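Local coordinates for protein Cif-like 1 (Burkholderia cenocepacia, PDB 7JQY) that probably acts as an epoxide hydrolase of the alpha/beta hydrolase fold, assembling as an octamer, at residues E49-H55 with R116-R122; K98-A102 with M127-A131; A102-R106 with A131-W136. The protein carries 1 engineered substitution. All blocks are in the same frame, centred on the assembly; numbering follows the deposited sequence.

Contact 1: residues E49-H55 with R116-R122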
loop_
_atom_site.group_PDB
_atom_site.type_symbol
_atom_site.label_atom_id
_atom_site.label_comp_id
_atom_site.label_asym_id
_atom_site.label_seq_id
_atom_site.Cartn_x
_atom_site.Cartn_y
_atom_site.Cartn_z
ATOM N N GLU B 49 42.638 -28.551 -7.099
ATOM C CA GLU B 49 42.548 -28.150 -5.699
ATOM C C GLU B 49 41.309 -27.290 -5.487
ATOM O O GLU B 49 41.054 -26.356 -6.252
ATOM C CB GLU B 49 43.796 -27.370 -5.280
ATOM C CG GLU B 49 45.099 -28.162 -5.223
ATOM C CD GLU B 49 46.237 -27.340 -4.608
ATOM O OE1 GLU B 49 47.063 -26.790 -5.371
ATOM O OE2 GLU B 49 46.295 -27.230 -3.361
ATOM N N MET B 50 40.535 -27.611 -4.457
ATOM C CA MET B 50 39.276 -26.917 -4.236
ATOM C C MET B 50 39.493 -25.594 -3.514
ATOM O O MET B 50 40.203 -25.534 -2.506
ATOM C CB MET B 50 38.320 -27.778 -3.427
ATOM C CG MET B 50 36.955 -27.151 -3.332
ATOM S SD MET B 50 35.751 -28.212 -2.549
ATOM C CE MET B 50 35.536 -29.443 -3.832
ATOM N N VAL B 51 38.879 -24.534 -4.035
ATOM C CA VAL B 51 38.842 -23.227 -3.392
ATOM C C VAL B 51 37.390 -22.928 -3.048
ATOM O O VAL B 51 36.548 -22.798 -3.949
ATOM C CB VAL B 51 39.436 -22.122 -4.280
ATOM C CG1 VAL B 51 39.435 -20.792 -3.541
ATOM C CG2 VAL B 51 40.848 -22.490 -4.701
ATOM N N VAL B 52 37.094 -22.824 -1.754
ATOM C CA VAL B 52 35.758 -22.512 -1.261
ATOM C C VAL B 52 35.706 -21.030 -0.921
ATOM O O VAL B 52 36.602 -20.503 -0.237
ATOM C CB VAL B 52 35.397 -23.377 -0.043
ATOM C CG1 VAL B 52 34.084 -22.943 0.548
ATOM C CG2 VAL B 52 35.358 -24.835 -0.442
ATOM N N LEU B 53 34.674 -20.350 -1.423
ATOM C CA LEU B 53 34.473 -18.921 -1.222
ATOM C C LEU B 53 33.177 -18.709 -0.458
ATOM O O LEU B 53 32.128 -19.226 -0.858
ATOM C CB LEU B 53 34.419 -18.179 -2.566
ATOM C CG LEU B 53 35.520 -18.525 -3.577
ATOM C CD1 LEU B 53 35.330 -17.803 -4.886
ATOM C CD2 LEU B 53 36.871 -18.179 -2.994
ATOM N N LEU B 54 33.250 -17.954 0.639
ATOM C CA LEU B 54 32.114 -17.723 1.522
ATOM C C LEU B 54 31.842 -16.225 1.616
ATOM O O LEU B 54 32.658 -15.465 2.166
ATOM C CB LEU B 54 32.368 -18.315 2.911
ATOM C CG LEU B 54 32.567 -19.834 3.038
ATOM C CD1 LEU B 54 32.876 -20.197 4.482
ATOM C CD2 LEU B 54 31.352 -20.626 2.523
ATOM N N HIS B 55 30.679 -15.818 1.107
ATOM C CA HIS B 55 30.192 -14.448 1.141
ATOM C C HIS B 55 29.767 -14.062 2.563
ATOM O O HIS B 55 29.841 -14.852 3.508
ATOM C CB HIS B 55 28.999 -14.307 0.200
ATOM C CG HIS B 55 27.812 -15.081 0.667
ATOM N ND1 HIS B 55 26.978 -14.628 1.664
ATOM C CD2 HIS B 55 27.356 -16.309 0.324
ATOM C CE1 HIS B 55 26.043 -15.529 1.899
ATOM N NE2 HIS B 55 26.251 -16.561 1.098
ATOM N N ARG B 116 40.738 -31.606 1.481
ATOM C CA ARG B 116 41.648 -30.446 1.659
ATOM C C ARG B 116 41.214 -29.295 0.732
ATOM O O ARG B 116 41.026 -29.515 -0.465
ATOM C CB ARG B 116 43.095 -30.845 1.371
ATOM C CG ARG B 116 43.639 -31.924 2.294
ATOM C CD ARG B 116 43.662 -31.456 3.740
ATOM N NE ARG B 116 44.218 -32.469 4.633
ATOM C CZ ARG B 116 43.495 -33.396 5.254
ATOM N NH1 ARG B 116 42.181 -33.441 5.082
ATOM N NH2 ARG B 116 44.085 -34.278 6.049
ATOM N N ILE B 117 41.051 -28.071 1.265
ATOM C CA ILE B 117 40.512 -26.950 0.502
ATOM C C ILE B 117 41.317 -25.708 0.855
ATOM O O ILE B 117 41.894 -25.612 1.942
ATOM C CB ILE B 117 39.022 -26.690 0.815
ATOM C CG1 ILE B 117 38.884 -26.326 2.295
ATOM C CG2 ILE B 117 38.159 -27.903 0.454
ATOM C CD1 ILE B 117 37.532 -25.829 2.699
ATOM N N HIS B 118 41.399 -24.781 -0.090
ATOM C CA HIS B 118 41.736 -23.399 0.223
ATOM C C HIS B 118 40.432 -22.683 0.544
ATOM O O HIS B 118 39.382 -23.004 -0.025
ATOM C CB HIS B 118 42.439 -22.722 -0.951
ATOM C CG HIS B 118 43.679 -23.431 -1.400
ATOM N ND1 HIS B 118 44.916 -23.208 -0.832
ATOM C CD2 HIS B 118 43.870 -24.376 -2.352
ATOM C CE1 HIS B 118 45.816 -23.972 -1.425
ATOM N NE2 HIS B 118 45.207 -24.689 -2.353
ATOM N N LEU B 119 40.487 -21.741 1.479
ATOM C CA LEU B 119 39.276 -21.171 2.053
ATOM C C LEU B 119 39.377 -19.653 2.075
ATOM O O LEU B 119 40.328 -19.099 2.640
ATOM C CB LEU B 119 39.030 -21.727 3.459
ATOM C CG LEU B 119 37.655 -21.507 4.083
ATOM C CD1 LEU B 119 36.544 -21.880 3.108
ATOM C CD2 LEU B 119 37.537 -22.282 5.391
ATOM N N VAL B 120 38.384 -18.987 1.484
ATOM C CA VAL B 120 38.297 -17.532 1.415
ATOM C C VAL B 120 36.959 -17.089 1.993
ATOM O O VAL B 120 35.908 -17.612 1.605
ATOM C CB VAL B 120 38.429 -17.028 -0.033
ATOM C CG1 VAL B 120 38.508 -15.493 -0.055
ATOM C CG2 VAL B 120 39.620 -17.674 -0.723
ATOM N N GLY B 121 36.990 -16.123 2.901
ATOM C CA GLY B 121 35.772 -15.621 3.509
ATOM C C GLY B 121 35.840 -14.127 3.744
ATOM O O GLY B 121 36.921 -13.545 3.883
ATOM N N ARG B 122 34.659 -13.506 3.780
ATOM C CA ARG B 122 34.510 -12.100 4.142
ATOM C C ARG B 122 33.227 -11.929 4.944
ATOM O O ARG B 122 32.300 -12.740 4.848
ATOM C CB ARG B 122 34.508 -11.173 2.907
ATOM C CG ARG B 122 33.200 -11.125 2.117
ATOM C CD ARG B 122 33.188 -9.951 1.136
ATOM N NE ARG B 122 33.347 -8.675 1.825
ATOM C CZ ARG B 122 32.383 -8.076 2.518
ATOM N NH1 ARG B 122 31.179 -8.635 2.616
ATOM N NH2 ARG B 122 32.625 -6.922 3.125
#
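Ile117 and Met50 meet near the start of two parallel neighbouring strands. Ile117 CG1 sits between the backbone N and the carbonyl carbon (chi1 62°). This leaves CG2 beside the Met50 thioether, 3.9 Å from SD, and lets CD1 reach Val52 CG2. His118 follows on the other face of the sheet. Its backbone N bonds to Met50 O at 2.8 Å, and its O accepts from Val52 N. Its ring NE2 donates to Glu49 OE2 at 2.9 Å. NE2 stands above the carboxylate plane, 64° out of it, and the ring and carboxylate planes are 59° apart. This His-carboxylate bond ties Glu49 to the neighbouring strand. Leu119 returns to the face of Met50 and Val52. Its CD1 lies 3.7 Å from Val52 CB, side by side. Val120 N bonds to Val52 O at 2.9 Å, and Val120 O accepts from Leu54 N at 2.8 Å. Val120 CB packs 3.5 Å from Leu53 CD2, on the face shared with His118. Gly121 CA makes a CH...O contact with Leu54 O. Leu54 O also takes Arg122 N-H, N to O 3.2 Å, while the Arg122 guanidinium forms a salt bridge with Asp147 and bonds to Gln59 and to the carbonyl of His284. These are adjacent parallel strands of the central sheet of the alpha/beta hydrolase fold, and 117-122 runs into a probable nucleophile elbow. Strand 77-82 pairs with the far edge of 50-54, and 140-146 lies beyond 117-122. Helix 98-111 packs on the face of Met50, Val52 and Leu54; on the other, Phe302 of helix 291-303 meets the His118 ring.

Contact 2: residues K98-A102 with M127-A131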
loop_
_atom_site.group_PDB
_atom_site.type_symbol
_atom_site.label_atom_id
_atom_site.label_comp_id
_atom_site.label_asym_id
_atom_site.label_seq_id
_atom_site.Cartn_x
_atom_site.Cartn_y
_atom_site.Cartn_z
ATOM N N LYS B 98 28.126 -19.415 14.069
ATOM C CA LYS B 98 29.090 -19.568 12.985
ATOM C C LYS B 98 29.801 -20.915 13.027
ATOM O O LYS B 98 30.150 -21.459 11.971
ATOM C CB LYS B 98 30.100 -18.418 13.029
ATOM C CG LYS B 98 29.444 -17.037 13.029
ATOM C CD LYS B 98 28.328 -16.972 11.978
ATOM C CE LYS B 98 27.351 -15.839 12.244
ATOM N NZ LYS B 98 26.527 -16.010 13.475
ATOM N N ALA B 99 30.023 -21.476 14.221
ATOM C CA ALA B 99 30.680 -22.780 14.306
ATOM C C ALA B 99 29.840 -23.858 13.627
ATOM O O ALA B 99 30.370 -24.710 12.904
ATOM C CB ALA B 99 30.953 -23.150 15.763
ATOM N N SER B 100 28.532 -23.848 13.860
ATOM C CA SER B 100 27.679 -24.836 13.214
ATOM C C SER B 100 27.586 -24.595 11.712
ATOM O O SER B 100 27.533 -25.550 10.933
ATOM C CB SER B 100 26.287 -24.812 13.842
ATOM O OG SER B 100 26.321 -25.409 15.124
ATOM N N MET B 101 27.585 -23.331 11.291
ATOM C CA MET B 101 27.560 -23.035 9.864
ATOM C C MET B 101 28.821 -23.526 9.174
ATOM O O MET B 101 28.776 -23.906 7.998
ATOM C CB MET B 101 27.384 -21.535 9.651
ATOM C CG MET B 101 26.028 -21.052 10.074
ATOM S SD MET B 101 25.798 -19.305 9.778
ATOM C CE MET B 101 26.152 -19.189 8.023
ATOM N N ALA B 102 29.953 -23.517 9.876
ATOM C CA ALA B 102 31.154 -24.128 9.324
ATOM C C ALA B 102 30.944 -25.619 9.096
ATOM O O ALA B 102 31.457 -26.176 8.121
ATOM C CB ALA B 102 32.352 -23.873 10.234
ATOM N N MET B 127 33.856 -15.399 9.469
ATOM C CA MET B 127 33.652 -16.040 10.762
ATOM C C MET B 127 33.429 -17.537 10.593
ATOM O O MET B 127 33.995 -18.348 11.339
ATOM C CB MET B 127 32.466 -15.403 11.489
ATOM C CG MET B 127 32.446 -13.878 11.451
ATOM S SD MET B 127 31.006 -13.130 12.256
ATOM C CE MET B 127 31.337 -11.404 11.932
ATOM N N VAL B 128 32.613 -17.921 9.611
ATOM C CA VAL B 128 32.460 -19.331 9.271
ATOM C C VAL B 128 33.796 -19.928 8.844
ATOM O O VAL B 128 34.181 -21.017 9.285
ATOM C CB VAL B 128 31.395 -19.490 8.171
ATOM C CG1 VAL B 128 31.086 -20.966 7.933
ATOM C CG2 VAL B 128 30.133 -18.721 8.540
ATOM N N ALA B 129 34.531 -19.218 7.987
ATOM C CA ALA B 129 35.806 -19.746 7.511
ATOM C C ALA B 129 36.790 -19.935 8.660
ATOM O O ALA B 129 37.522 -20.931 8.700
ATOM C CB ALA B 129 36.400 -18.827 6.442
ATOM N N TYR B 130 36.819 -18.994 9.610
ATOM C CA TYR B 130 37.704 -19.154 10.758
ATOM C C TYR B 130 37.280 -20.338 11.615
ATOM O O TYR B 130 38.118 -21.152 12.023
ATOM C CB TYR B 130 37.731 -17.875 11.601
ATOM C CG TYR B 130 38.406 -18.095 12.937
ATOM C CD1 TYR B 130 39.781 -18.287 13.017
ATOM C CD2 TYR B 130 37.668 -18.143 14.114
ATOM C CE1 TYR B 130 40.405 -18.502 14.237
ATOM C CE2 TYR B 130 38.278 -18.363 15.331
ATOM C CZ TYR B 130 39.647 -18.542 15.388
ATOM O OH TYR B 130 40.255 -18.762 16.600
ATOM N N ALA B 131 35.977 -20.455 11.890
ATOM C CA ALA B 131 35.473 -21.581 12.673
ATOM C C ALA B 131 35.734 -22.905 11.974
ATOM O O ALA B 131 35.937 -23.925 12.637
ATOM C CB ALA B 131 33.979 -21.410 12.948
#
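Lys98 lies alongside Met127, its CG 3.8 Å from Met127 CB. The two side chains point the same way at first. The Lys98 chain then bends at chi2 and chi4, and its ammonium leaves this interface. NZ forms a salt bridge with Asp234 and also bonds to the carbonyls of Tyr96 and Leu227. Of the side chain, the aliphatic part near the backbone makes the contact. Ala99 turns its methyl away, but its CA comes 3.8 Å from Ala131 CB. The small residues let the backbones approach closely here. Met101 crosses Val128 at about a right angle. Met101 CE comes within 4.0 Å of Val128 CG2. Val128 has CG1 anti to the backbone N (chi1 -173°), and this branch packs against the other helix. Val128 CG1 sits 3.4 Å from Ala102 N, close against the backbone at the end of the first turn. Ala102 CB in turn rests 3.5 Å from Val128 O and 4.0 Å from Ala131 CB. No hydrogen bond joins the two segments. Within them, Ala102 N bonds to Lys98 O and Ala131 N to Met127 O. Small side chains let the local axes come within 7.8 Å, at a crossing angle of -71°. Helix 124-135 follows strand 117-122 through a turn that fits a nucleophile elbow, with Gly121, the engineered Ser123 and Gly125, and Val128 touches residues of this turn. A helix leaving such an elbow and packed against the preceding helix is characteristic of the alpha/beta hydrolase fold.

Contact 3: residues A102-R106 with A131-W136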
loop_
_atom_site.group_PDB
_atom_site.type_symbol
_atom_site.label_atom_id
_atom_site.label_comp_id
_atom_site.label_asym_id
_atom_site.label_seq_id
_atom_site.Cartn_x
_atom_site.Cartn_y
_atom_site.Cartn_z
ATOM N N ALA B 102 29.953 -23.517 9.876
ATOM C CA ALA B 102 31.154 -24.128 9.324
ATOM C C ALA B 102 30.944 -25.619 9.096
ATOM O O ALA B 102 31.457 -26.176 8.121
ATOM C CB ALA B 102 32.352 -23.873 10.234
ATOM N N GLY B 103 30.195 -26.278 9.989
ATOM C CA GLY B 103 29.892 -27.692 9.803
ATOM C C GLY B 103 29.099 -27.960 8.536
ATOM O O GLY B 103 29.322 -28.964 7.855
ATOM N N ASP B 104 28.171 -27.061 8.199
ATOM C CA ASP B 104 27.460 -27.170 6.928
ATOM C C ASP B 104 28.436 -27.122 5.761
ATOM O O ASP B 104 28.360 -27.935 4.832
ATOM C CB ASP B 104 26.437 -26.046 6.793
ATOM C CG ASP B 104 25.380 -26.084 7.867
ATOM O OD1 ASP B 104 24.870 -24.996 8.221
ATOM O OD2 ASP B 104 25.041 -27.194 8.337
ATOM N N ILE B 105 29.374 -26.175 5.797
ATOM C CA ILE B 105 30.314 -26.045 4.692
ATOM C C ILE B 105 31.183 -27.287 4.592
ATOM O O ILE B 105 31.501 -27.756 3.490
ATOM C CB ILE B 105 31.163 -24.773 4.860
ATOM C CG1 ILE B 105 30.244 -23.562 5.002
ATOM C CG2 ILE B 105 32.121 -24.631 3.690
ATOM C CD1 ILE B 105 29.209 -23.475 3.881
ATOM N N ARG B 106 31.555 -27.856 5.736
ATOM C CA ARG B 106 32.372 -29.063 5.720
ATOM C C ARG B 106 31.609 -30.251 5.139
ATOM O O ARG B 106 32.168 -31.031 4.361
ATOM C CB ARG B 106 32.870 -29.369 7.129
ATOM C CG ARG B 106 33.769 -30.576 7.200
ATOM C CD ARG B 106 34.415 -30.662 8.554
ATOM N NE ARG B 106 35.320 -31.797 8.653
ATOM C CZ ARG B 106 35.063 -32.881 9.374
ATOM N NH1 ARG B 106 33.886 -33.011 9.977
ATOM N NH2 ARG B 106 35.950 -33.868 9.419
ATOM N N ALA B 131 35.977 -20.455 11.890
ATOM C CA ALA B 131 35.473 -21.581 12.673
ATOM C C ALA B 131 35.734 -22.905 11.974
ATOM O O ALA B 131 35.937 -23.925 12.637
ATOM C CB ALA B 131 33.979 -21.410 12.948
ATOM N N TYR B 132 35.749 -22.904 10.642
ATOM C CA TYR B 132 36.135 -24.101 9.905
ATOM C C TYR B 132 37.582 -24.468 10.206
ATOM O O TYR B 132 37.883 -25.614 10.563
ATOM C CB TYR B 132 35.935 -23.864 8.403
ATOM C CG TYR B 132 35.858 -25.106 7.521
ATOM C CD1 TYR B 132 36.634 -26.239 7.778
ATOM C CD2 TYR B 132 35.019 -25.131 6.412
ATOM C CE1 TYR B 132 36.562 -27.362 6.965
ATOM C CE2 TYR B 132 34.943 -26.244 5.595
ATOM C CZ TYR B 132 35.713 -27.354 5.876
ATOM O OH TYR B 132 35.631 -28.451 5.050
ATOM N N ALA B 133 38.492 -23.490 10.108
ATOM C CA ALA B 133 39.903 -23.762 10.357
ATOM C C ALA B 133 40.164 -24.106 11.815
ATOM O O ALA B 133 41.043 -24.922 12.108
ATOM C CB ALA B 133 40.753 -22.565 9.936
ATOM N N ALA B 134 39.401 -23.521 12.740
ATOM C CA ALA B 134 39.636 -23.799 14.153
ATOM C C ALA B 134 39.196 -25.211 14.515
ATOM O O ALA B 134 39.848 -25.878 15.328
ATOM C CB ALA B 134 38.910 -22.775 15.024
ATOM N N GLN B 135 38.100 -25.688 13.916
ATOM C CA GLN B 135 37.566 -27.005 14.253
ATOM C C GLN B 135 38.252 -28.141 13.500
ATOM O O GLN B 135 38.351 -29.251 14.033
ATOM C CB GLN B 135 36.060 -27.045 13.992
ATOM C CG GLN B 135 35.233 -26.460 15.122
ATOM C CD GLN B 135 33.821 -26.136 14.696
ATOM O OE1 GLN B 135 32.852 -26.515 15.361
ATOM N NE2 GLN B 135 33.693 -25.426 13.580
ATOM N N TRP B 136 38.704 -27.911 12.269
ATOM C CA TRP B 136 39.349 -28.951 11.464
ATOM C C TRP B 136 40.592 -28.372 10.805
ATOM O O TRP B 136 40.673 -28.255 9.577
ATOM C CB TRP B 136 38.368 -29.525 10.435
ATOM C CG TRP B 136 37.107 -29.997 11.092
ATOM C CD1 TRP B 136 36.923 -31.175 11.752
ATOM C CD2 TRP B 136 35.866 -29.281 11.197
ATOM N NE1 TRP B 136 35.646 -31.244 12.254
ATOM C CE2 TRP B 136 34.976 -30.095 11.926
ATOM C CE3 TRP B 136 35.417 -28.041 10.729
ATOM C CZ2 TRP B 136 33.667 -29.707 12.204
ATOM C CZ3 TRP B 136 34.120 -27.656 11.015
ATOM C CH2 TRP B 136 33.262 -28.487 11.745
#
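Arg106 lies flat on the indole of Trp136. The guanidinium and ring planes are 5° apart, with centres separated by 3.6 Å. Arg106 CZ stands 3.5 Å from the centroid of the Trp136 five-membered ring, a cation-pi contact. Arg106 CD sits 3.4 Å from the centroid of the Trp136 six-membered ring, a CH-pi contact. An extended chain, with CG anti to the backbone N (chi1 -178°), carries the group across the indole. Gln135 CB lies against the opposite face of that ring. Tyr132 OH comes 3.4 Å from Arg106 CA. Ile105 CG2 meets the edge of the Tyr132 ring, 3.8 Å from CE2. Ala102 CB rests 3.6 Å from Tyr132 N, with Trp136 CZ3 also near. In the next shell, Glu139 forms a salt bridge with Arg106 NH2, which probably helps hold the stacked guanidinium in place. Gln135 NE2 folds back to bond Ala131 O at 2.9 Å, from the carbonyl face opposite Gln135 N. The contact joins two helices on one side of the central sheet of the alpha/beta hydrolase fold. Ile105 packs on Val52 and Leu54 of strand 50-54, and Tyr132 on Ile140 of 140-146. Phe241 of helix 231-241 touches Ala131 and Gln135.

How the contacts relate
Contacts 2 and 3 are successive parts of one interface between helices 98-111 and 124-135. Their centres are about 5 Å apart, and they share Ala102 and Ala131. Contact 1 lies in the adjoining sheet, with its centre about 12 Å from that of contact 2 and 11 Å from that of contact 3. Along the chain, strand 50-54 comes first, then helix 98-111, strand 117-122 and helix 124-135, so the two strands of contact 1 interleave with the two helices of contacts 2 and 3. Leu54 packs on Val128 and Ile105, and Leu119 on Tyr132, joining the layers. Together they form part of the alpha/beta hydrolase core around the probable nucleophile elbow.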